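Local coordinates for protein undecaprenyl Pyrophosphate Synthase (Helicobacter pylori, PDB 2D2R) that probably condenses isopentenyl diphosphate units with an allylic pyrophosphate, using magnesium, to make undecaprenyl pyrophosphate as a homodimeric cis-prenyltransferase, at residues T180-V186 against L202-S206; A209-F213 against D232-R236. All blocks are in the same frame, centred on the assembly; numbering follows the deposited sequence.

Interaction 1. Residues T180-V186 against L202-S206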
ATOM      1  N   THR A 180       0.990  11.335 -10.496  1.00 27.53           N
ATOM      2  CA  THR A 180      -0.290  11.796  -9.939  1.00 26.74           C
ATOM      3  C   THR A 180      -0.245  13.201  -9.335  1.00 27.85           C
ATOM      4  O   THR A 180      -1.178  13.609  -8.662  1.00 28.50           O
ATOM      5  CB  THR A 180      -0.739  10.844  -8.785  1.00 25.97           C
ATOM      6  OG1 THR A 180       0.373  10.704  -7.894  1.00 25.29           O
ATOM      7  CG2 THR A 180      -1.078   9.451  -9.311  1.00 25.17           C
ATOM      8  N   ARG A 181       0.828  13.930  -9.532  1.00 30.07           N
ATOM      9  CA  ARG A 181       0.901  15.251  -8.930  1.00 33.69           C
ATOM     10  C   ARG A 181      -0.405  16.041  -9.171  1.00 35.73           C
ATOM     11  O   ARG A 181      -1.042  15.930 -10.246  1.00 35.45           O
ATOM     12  CB  ARG A 181       2.109  15.993  -9.502  1.00 33.42           C
ATOM     13  CG  ARG A 181       2.019  16.284 -10.976  1.00 34.96           C
ATOM     14  CD  ARG A 181       3.378  16.779 -11.418  1.00 41.07           C
ATOM     15  NE  ARG A 181       3.581  18.208 -11.128  1.00 44.40           N
ATOM     16  CZ  ARG A 181       3.060  19.210 -11.858  1.00 47.12           C
ATOM     17  NH1 ARG A 181       2.298  18.957 -12.924  1.00 46.51           N
ATOM     18  NH2 ARG A 181       3.305  20.476 -11.528  1.00 47.57           N
ATOM     19  N   ASN A 182      -0.825  16.796  -8.165  1.00 37.88           N
ATOM     20  CA  ASN A 182      -2.036  17.605  -8.290  1.00 40.86           C
ATOM     21  C   ASN A 182      -3.351  16.825  -8.236  1.00 40.54           C
ATOM     22  O   ASN A 182      -4.422  17.425  -8.286  1.00 41.81           O
ATOM     23  CB  ASN A 182      -1.996  18.440  -9.586  1.00 44.83           C
ATOM     24  CG  ASN A 182      -0.743  19.289  -9.700  1.00 46.68           C
ATOM     25  OD1 ASN A 182      -0.285  19.902  -8.727  1.00 47.95           O
ATOM     26  ND2 ASN A 182      -0.186  19.333 -10.894  1.00 48.18           N
ATOM     27  N   LEU A 183      -3.310  15.494  -8.154  1.00 37.99           N
ATOM     28  CA  LEU A 183      -4.571  14.780  -8.012  1.00 34.73           C
ATOM     29  C   LEU A 183      -4.713  14.638  -6.490  1.00 34.00           C
ATOM     30  O   LEU A 183      -3.726  14.726  -5.765  1.00 33.81           O
ATOM     31  CB  LEU A 183      -4.510  13.395  -8.650  1.00 34.38           C
ATOM     32  CG  LEU A 183      -4.219  13.355 -10.160  1.00 35.36           C
ATOM     33  CD1 LEU A 183      -4.063  11.887 -10.600  1.00 32.90           C
ATOM     34  CD2 LEU A 183      -5.359  14.062 -10.928  1.00 35.05           C
ATOM     35  N   PRO A 184      -5.929  14.450  -5.989  1.00 31.97           N
ATOM     36  CA  PRO A 184      -6.015  14.304  -4.533  1.00 30.92           C
ATOM     37  C   PRO A 184      -5.519  12.891  -4.177  1.00 30.58           C
ATOM     38  O   PRO A 184      -5.367  12.036  -5.050  1.00 28.19           O
ATOM     39  CB  PRO A 184      -7.494  14.486  -4.237  1.00 32.28           C
ATOM     40  CG  PRO A 184      -8.185  14.022  -5.492  1.00 33.22           C
ATOM     41  CD  PRO A 184      -7.238  14.324  -6.655  1.00 33.72           C
ATOM     42  N   GLU A 185      -5.269  12.650  -2.896  1.00 28.01           N
ATOM     43  CA  GLU A 185      -4.820  11.331  -2.511  1.00 27.90           C
ATOM     44  C   GLU A 185      -5.987  10.370  -2.679  1.00 25.84           C
ATOM     45  O   GLU A 185      -7.170  10.765  -2.842  1.00 27.43           O
ATOM     46  CB  GLU A 185      -4.337  11.305  -1.037  1.00 29.37           C
ATOM     47  CG  GLU A 185      -3.057  12.115  -0.777  1.00 33.42           C
ATOM     48  CD  GLU A 185      -1.825  11.616  -1.578  1.00 36.66           C
ATOM     49  OE1 GLU A 185      -1.210  10.588  -1.205  1.00 37.73           O
ATOM     50  OE2 GLU A 185      -1.451  12.280  -2.565  1.00 38.92           O
ATOM     51  N   VAL A 186      -5.672   9.084  -2.657  1.00 24.83           N
ATOM     52  CA  VAL A 186      -6.713   8.090  -2.792  1.00 23.70           C
ATOM     53  C   VAL A 186      -7.547   7.935  -1.518  1.00 25.20           C
ATOM     54  O   VAL A 186      -6.966   7.772  -0.426  1.00 25.86           O
ATOM     55  CB  VAL A 186      -6.113   6.735  -3.157  1.00 22.65           C
ATOM     56  CG1 VAL A 186      -7.224   5.688  -3.141  1.00 22.51           C
ATOM     57  CG2 VAL A 186      -5.448   6.821  -4.502  1.00 22.00           C
ATOM     58  N   LEU A 202      -0.256   2.430  -6.749  1.00 18.22           N
ATOM     59  CA  LEU A 202      -0.529   3.648  -5.981  1.00 17.66           C
ATOM     60  C   LEU A 202      -0.215   3.446  -4.495  1.00 18.31           C
ATOM     61  O   LEU A 202      -1.006   3.811  -3.636  1.00 20.21           O
ATOM     62  CB  LEU A 202      -2.016   4.030  -6.125  1.00 19.65           C
ATOM     63  CG  LEU A 202      -2.493   4.361  -7.567  1.00 21.31           C
ATOM     64  CD1 LEU A 202      -4.011   4.780  -7.556  1.00 20.47           C
ATOM     65  CD2 LEU A 202      -1.633   5.465  -8.078  1.00 18.92           C
ATOM     66  N   LEU A 203       0.961   2.921  -4.208  1.00 19.24           N
ATOM     67  CA  LEU A 203       1.345   2.642  -2.801  1.00 20.29           C
ATOM     68  C   LEU A 203       1.416   3.944  -1.985  1.00 20.56           C
ATOM     69  O   LEU A 203       0.824   4.084  -0.912  1.00 22.58           O
ATOM     70  CB  LEU A 203       2.663   1.902  -2.799  1.00 18.03           C
ATOM     71  CG  LEU A 203       2.681   0.574  -3.586  1.00 23.16           C
ATOM     72  CD1 LEU A 203       4.115  -0.041  -3.649  1.00 23.83           C
ATOM     73  CD2 LEU A 203       1.807  -0.404  -2.876  1.00 19.92           C
ATOM     74  N   TRP A 204       2.100   4.926  -2.538  1.00 22.02           N
ATOM     75  CA  TRP A 204       2.249   6.209  -1.892  1.00 22.34           C
ATOM     76  C   TRP A 204       0.936   6.928  -1.763  1.00 22.66           C
ATOM     77  O   TRP A 204       0.617   7.409  -0.689  1.00 19.95           O
ATOM     78  CB  TRP A 204       3.243   7.055  -2.684  1.00 22.35           C
ATOM     79  CG  TRP A 204       3.441   8.462  -2.153  1.00 23.74           C
ATOM     80  CD1 TRP A 204       2.570   9.552  -2.284  1.00 21.38           C
ATOM     81  CD2 TRP A 204       4.599   8.960  -1.497  1.00 20.22           C
ATOM     82  NE1 TRP A 204       3.148  10.672  -1.744  1.00 19.23           N
ATOM     83  CE2 TRP A 204       4.393  10.339  -1.269  1.00 21.32           C
ATOM     84  CE3 TRP A 204       5.810   8.374  -1.088  1.00 20.55           C
ATOM     85  CZ2 TRP A 204       5.353  11.139  -0.643  1.00 20.00           C
ATOM     86  CZ3 TRP A 204       6.749   9.156  -0.479  1.00 19.09           C
ATOM     87  CH2 TRP A 204       6.522  10.534  -0.259  1.00 22.73           C
ATOM     88  N   GLN A 205       0.156   6.964  -2.842  1.00 21.02           N
ATOM     89  CA  GLN A 205      -1.093   7.707  -2.844  1.00 22.66           C
ATOM     90  C   GLN A 205      -2.225   7.112  -2.038  1.00 20.21           C
ATOM     91  O   GLN A 205      -3.147   7.794  -1.726  1.00 20.32           O
ATOM     92  CB  GLN A 205      -1.583   7.945  -4.309  1.00 20.45           C
ATOM     93  CG  GLN A 205      -0.465   8.617  -5.156  1.00 20.77           C
ATOM     94  CD  GLN A 205       0.541   7.668  -5.857  1.00 21.09           C
ATOM     95  OE1 GLN A 205       0.810   6.549  -5.401  1.00 20.76           O
ATOM     96  NE2 GLN A 205       1.164   8.168  -6.975  1.00 21.94           N
ATOM     97  N   SER A 206      -2.127   5.828  -1.719  1.00 20.50           N
ATOM     98  CA  SER A 206      -3.168   5.134  -0.974  1.00 20.45           C
ATOM     99  C   SER A 206      -2.706   4.916   0.488  1.00 20.80           C
ATOM    100  O   SER A 206      -3.264   4.067   1.146  1.00 20.08           O
ATOM    101  CB  SER A 206      -3.428   3.762  -1.653  1.00 23.20           C
ATOM    102  OG  SER A 206      -3.678   3.915  -3.074  1.00 24.64           O
TER
HETATM  103  O   HOH W   1      -4.349   7.807   0.849  1.00 26.53           O
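Gln205 and Thr180 meet through a nearly linear hydrogen bond that joins two loops flanking strand 188-191 in the parallel-sheet fold of a cis-prenyltransferase. Gln205 NE2 donates a hydrogen bond to Thr180 OG1 across 2.8 Å, at 176° and almost in the plane of its own amide. The two side chains come from opposite directions, and Gln205 bends at chi2 (88°) to bring its amide to the hydroxyl. NE2 also donates to Glu148 on helix 145-158, so a glutamine suits this buried place: one amide nitrogen serves two acceptors.

Further along, Gln205 O accepts from the backbone N of Val186 at 3.0 Å; a water lies within hydrogen-bonding distance of both Gln205 O and Val186 O and could link the two backbones. Glu185 OE1 sits 3.3 Å from Gln205 CA, and its charge is met by Lys146 of the second subunit, which also makes a cation-pi contact with Trp204.

Thr180 opens a type II beta turn closed by Leu183 N on Thr180 O. Branched Val186 fills the apolar side, its CG2 lying 3.9 Å from Leu202 CD1. Within 202-206, Leu202 O receives Ser206 N and Ser206 OG from opposite faces of its carbonyl plane, the hydroxyl being the nearer at 2.7 Å.

Interaction 2. Residues A209-F213 against D232-R236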
ATOM      1  N   ALA A 209      -5.841   5.287   2.388  1.00 22.51           N
ATOM      2  CA  ALA A 209      -7.099   4.909   1.753  1.00 22.62           C
ATOM      3  C   ALA A 209      -7.806   3.767   2.465  1.00 22.78           C
ATOM      4  O   ALA A 209      -7.176   2.857   3.047  1.00 21.59           O
ATOM      5  CB  ALA A 209      -6.847   4.474   0.321  1.00 21.56           C
ATOM      6  N   GLU A 210      -9.132   3.836   2.431  1.00 20.94           N
ATOM      7  CA  GLU A 210      -9.947   2.761   2.941  1.00 20.48           C
ATOM      8  C   GLU A 210      -9.806   1.692   1.870  1.00 21.12           C
ATOM      9  O   GLU A 210      -9.932   2.000   0.667  1.00 20.29           O
ATOM     10  CB  GLU A 210     -11.383   3.187   3.037  1.00 20.72           C
ATOM     11  CG  GLU A 210     -11.607   4.100   4.199  1.00 22.78           C
ATOM     12  CD  GLU A 210     -11.365   3.389   5.531  1.00 23.39           C
ATOM     13  OE1 GLU A 210     -11.087   4.109   6.487  1.00 27.76           O
ATOM     14  OE2 GLU A 210     -11.493   2.145   5.630  1.00 24.94           O
ATOM     15  N   LEU A 211      -9.529   0.448   2.302  1.00 20.08           N
ATOM     16  CA  LEU A 211      -9.335  -0.683   1.415  1.00 20.10           C
ATOM     17  C   LEU A 211     -10.575  -1.544   1.357  1.00 19.96           C
ATOM     18  O   LEU A 211     -11.177  -1.883   2.392  1.00 18.52           O
ATOM     19  CB  LEU A 211      -8.135  -1.544   1.902  1.00 21.28           C
ATOM     20  CG  LEU A 211      -6.833  -0.789   2.175  1.00 22.63           C
ATOM     21  CD1 LEU A 211      -5.619  -1.731   2.635  1.00 19.60           C
ATOM     22  CD2 LEU A 211      -6.446  -0.121   0.835  1.00 23.28           C
ATOM     23  N   PHE A 212     -11.007  -1.822   0.137  1.00 20.96           N
ATOM     24  CA  PHE A 212     -12.184  -2.662  -0.114  1.00 23.01           C
ATOM     25  C   PHE A 212     -11.825  -3.769  -1.071  1.00 21.72           C
ATOM     26  O   PHE A 212     -11.075  -3.580  -2.022  1.00 22.18           O
ATOM     27  CB  PHE A 212     -13.384  -1.864  -0.719  1.00 22.62           C
ATOM     28  CG  PHE A 212     -14.198  -1.190   0.299  1.00 21.89           C
ATOM     29  CD1 PHE A 212     -13.773   0.034   0.843  1.00 21.90           C
ATOM     30  CD2 PHE A 212     -15.373  -1.786   0.739  1.00 24.32           C
ATOM     31  CE1 PHE A 212     -14.527   0.691   1.836  1.00 25.34           C
ATOM     32  CE2 PHE A 212     -16.168  -1.149   1.746  1.00 26.57           C
ATOM     33  CZ  PHE A 212     -15.743   0.084   2.282  1.00 25.97           C
ATOM     34  N   PHE A 213     -12.372  -4.930  -0.800  1.00 23.50           N
ATOM     35  CA  PHE A 213     -12.121  -6.120  -1.587  1.00 25.34           C
ATOM     36  C   PHE A 213     -13.454  -6.828  -1.914  1.00 26.96           C
ATOM     37  O   PHE A 213     -14.380  -6.836  -1.113  1.00 26.92           O
ATOM     38  CB  PHE A 213     -11.215  -7.082  -0.770  1.00 24.98           C
ATOM     39  CG  PHE A 213      -9.895  -6.478  -0.422  1.00 23.02           C
ATOM     40  CD1 PHE A 213      -8.858  -6.424  -1.350  1.00 24.44           C
ATOM     41  CD2 PHE A 213      -9.720  -5.864   0.801  1.00 25.19           C
ATOM     42  CE1 PHE A 213      -7.652  -5.763  -1.069  1.00 22.54           C
ATOM     43  CE2 PHE A 213      -8.541  -5.203   1.087  1.00 22.52           C
ATOM     44  CZ  PHE A 213      -7.513  -5.157   0.152  1.00 23.14           C
ATOM     45  N   ASP A 232     -20.918   1.447   2.161  1.00 36.30           N
ATOM     46  CA  ASP A 232     -20.118   0.909   3.253  1.00 35.97           C
ATOM     47  C   ASP A 232     -19.016   1.892   3.654  1.00 33.86           C
ATOM     48  O   ASP A 232     -18.777   2.118   4.857  1.00 34.95           O
ATOM     49  CB  ASP A 232     -19.531  -0.435   2.855  1.00 37.15           C
ATOM     50  CG  ASP A 232     -20.551  -1.542   2.950  1.00 40.71           C
ATOM     51  OD1 ASP A 232     -21.511  -1.362   3.726  1.00 41.86           O
ATOM     52  OD2 ASP A 232     -20.397  -2.592   2.280  1.00 42.67           O
ATOM     53  N   PHE A 233     -18.365   2.477   2.652  1.00 31.57           N
ATOM     54  CA  PHE A 233     -17.315   3.456   2.881  1.00 32.68           C
ATOM     55  C   PHE A 233     -17.839   4.503   3.855  1.00 34.38           C
ATOM     56  O   PHE A 233     -17.280   4.715   4.918  1.00 33.08           O
ATOM     57  CB  PHE A 233     -16.924   4.089   1.539  1.00 30.58           C
ATOM     58  CG  PHE A 233     -15.985   5.280   1.651  1.00 30.90           C
ATOM     59  CD1 PHE A 233     -14.606   5.109   1.912  1.00 27.93           C
ATOM     60  CD2 PHE A 233     -16.458   6.586   1.476  1.00 27.26           C
ATOM     61  CE1 PHE A 233     -13.749   6.203   1.994  1.00 26.74           C
ATOM     62  CE2 PHE A 233     -15.571   7.686   1.562  1.00 27.16           C
ATOM     63  CZ  PHE A 233     -14.228   7.497   1.825  1.00 27.27           C
ATOM     64  N   TYR A 234     -18.959   5.142   3.528  1.00 36.28           N
ATOM     65  CA  TYR A 234     -19.465   6.162   4.422  1.00 36.33           C
ATOM     66  C   TYR A 234     -19.706   5.626   5.841  1.00 37.27           C
ATOM     67  O   TYR A 234     -19.480   6.324   6.824  1.00 35.30           O
ATOM     68  CB  TYR A 234     -20.725   6.744   3.811  1.00 39.64           C
ATOM     69  CG  TYR A 234     -20.390   7.545   2.576  1.00 42.47           C
ATOM     70  CD1 TYR A 234     -20.989   7.263   1.344  1.00 44.01           C
ATOM     71  CD2 TYR A 234     -19.456   8.587   2.642  1.00 43.76           C
ATOM     72  CE1 TYR A 234     -20.665   8.015   0.201  1.00 45.78           C
ATOM     73  CE2 TYR A 234     -19.132   9.336   1.519  1.00 45.41           C
ATOM     74  CZ  TYR A 234     -19.749   9.048   0.298  1.00 45.61           C
ATOM     75  OH  TYR A 234     -19.510   9.843  -0.812  1.00 47.79           O
ATOM     76  N   LYS A 235     -20.168   4.385   5.946  1.00 38.13           N
ATOM     77  CA  LYS A 235     -20.376   3.802   7.257  1.00 40.44           C
ATOM     78  C   LYS A 235     -19.070   3.730   8.049  1.00 41.88           C
ATOM     79  O   LYS A 235     -19.052   3.945   9.283  1.00 39.76           O
ATOM     80  CB  LYS A 235     -20.933   2.379   7.133  1.00 42.39           C
ATOM     81  CG  LYS A 235     -22.478   2.256   7.165  1.00 43.91           C
ATOM     82  CD  LYS A 235     -22.871   0.840   7.681  1.00 46.27           C
ATOM     83  CE  LYS A 235     -24.317   0.392   7.340  1.00 46.49           C
ATOM     84  NZ  LYS A 235     -24.621   0.384   5.868  1.00 47.66           N
ATOM     85  N   ARG A 236     -17.970   3.402   7.349  1.00 41.31           N
ATOM     86  CA  ARG A 236     -16.694   3.247   8.033  1.00 42.20           C
ATOM     87  C   ARG A 236     -16.270   4.569   8.534  1.00 44.80           C
ATOM     88  O   ARG A 236     -15.879   4.710   9.684  1.00 44.65           O
ATOM     89  CB  ARG A 236     -15.580   2.732   7.110  1.00 39.92           C
ATOM     90  CG  ARG A 236     -15.794   1.398   6.441  1.00 36.82           C
ATOM     91  CD  ARG A 236     -14.517   0.992   5.684  1.00 34.23           C
ATOM     92  NE  ARG A 236     -14.554  -0.370   5.149  1.00 29.95           N
ATOM     93  CZ  ARG A 236     -13.539  -0.927   4.488  1.00 31.10           C
ATOM     94  NH1 ARG A 236     -12.405  -0.251   4.306  1.00 25.33           N
ATOM     95  NH2 ARG A 236     -13.688  -2.124   3.937  1.00 29.68           N
TER
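The carbonyl oxygen of Leu211 is gripped by both terminal nitrogens of Arg236, at 2.8 Å from NH1 and 3.0 Å from NH2. Both donors approach from the same face of the carbonyl plane: NH2 is tilted modestly from it, whereas NH1 stands well above it. The oxygen itself lies close to the guanidinium plane, at the end of the group. NH1 also forms a salt bridge with Glu210, reaching the anti lone pair of OE2 at 2.9 Å. Carboxylate and guanidinium are steeply inclined, with 79° between their planes.

These edge bonds hold the guanidinium flat while one of its faces rests on the ring of Phe212. The planes are 13° apart, and CZ of Arg236 lies 3.5 Å from the centroid of the Phe212 ring, a cation-pi stack. Arginine suits the site because its edge can bond to oxygen while its face lies on an aromatic; the chain, extended from CG to NE (chi3 172°), spans the gap from helix to strand.

Asp232 CB meets the edge of the same ring, 3.6 Å from Phe212 CE2. The CD1-CE1 side of the Phe233 ring meets the aliphatic part of Glu210, with Glu210 CB at the ring edge and CG 3.7 Å from Phe233 CE1; Phe233 also packs on Leu188 of the neighbouring strand. The other carboxylate oxygen of Glu210, OE1, pairs with Arg197 of the second subunit.

Glu210 is a magnesium ligand by similarity, and Arg236, with that Arg197, probably helps to hold its carboxylate in place. The whole is a helix packed against the strand outermost in this chain's parallel sheet, beside the probable magnesium site at the subunit interface of a cis-prenyltransferase.

In the fold
From the N terminus, the chain reaches loop 180-186, runs through strand 188-191, and returns at 202-206, where interaction 1 closes a loop of 15 intervening residues. It then enters strand 210-213, continues through helix 223-236, and comes back onto that strand, so interaction 2 closes a second loop of 18 intervening residues. The two loops follow in series, neither nesting nor crossing, with centres about 17 Å apart. They touch where Val186 O packs against Ala209 CB, 3.4 Å away. Interaction 1 joins the approaches to the last two sheet strands; interaction 2 ties the strand outermost in this chain to the C-terminal helix. Both also touch the second subunit.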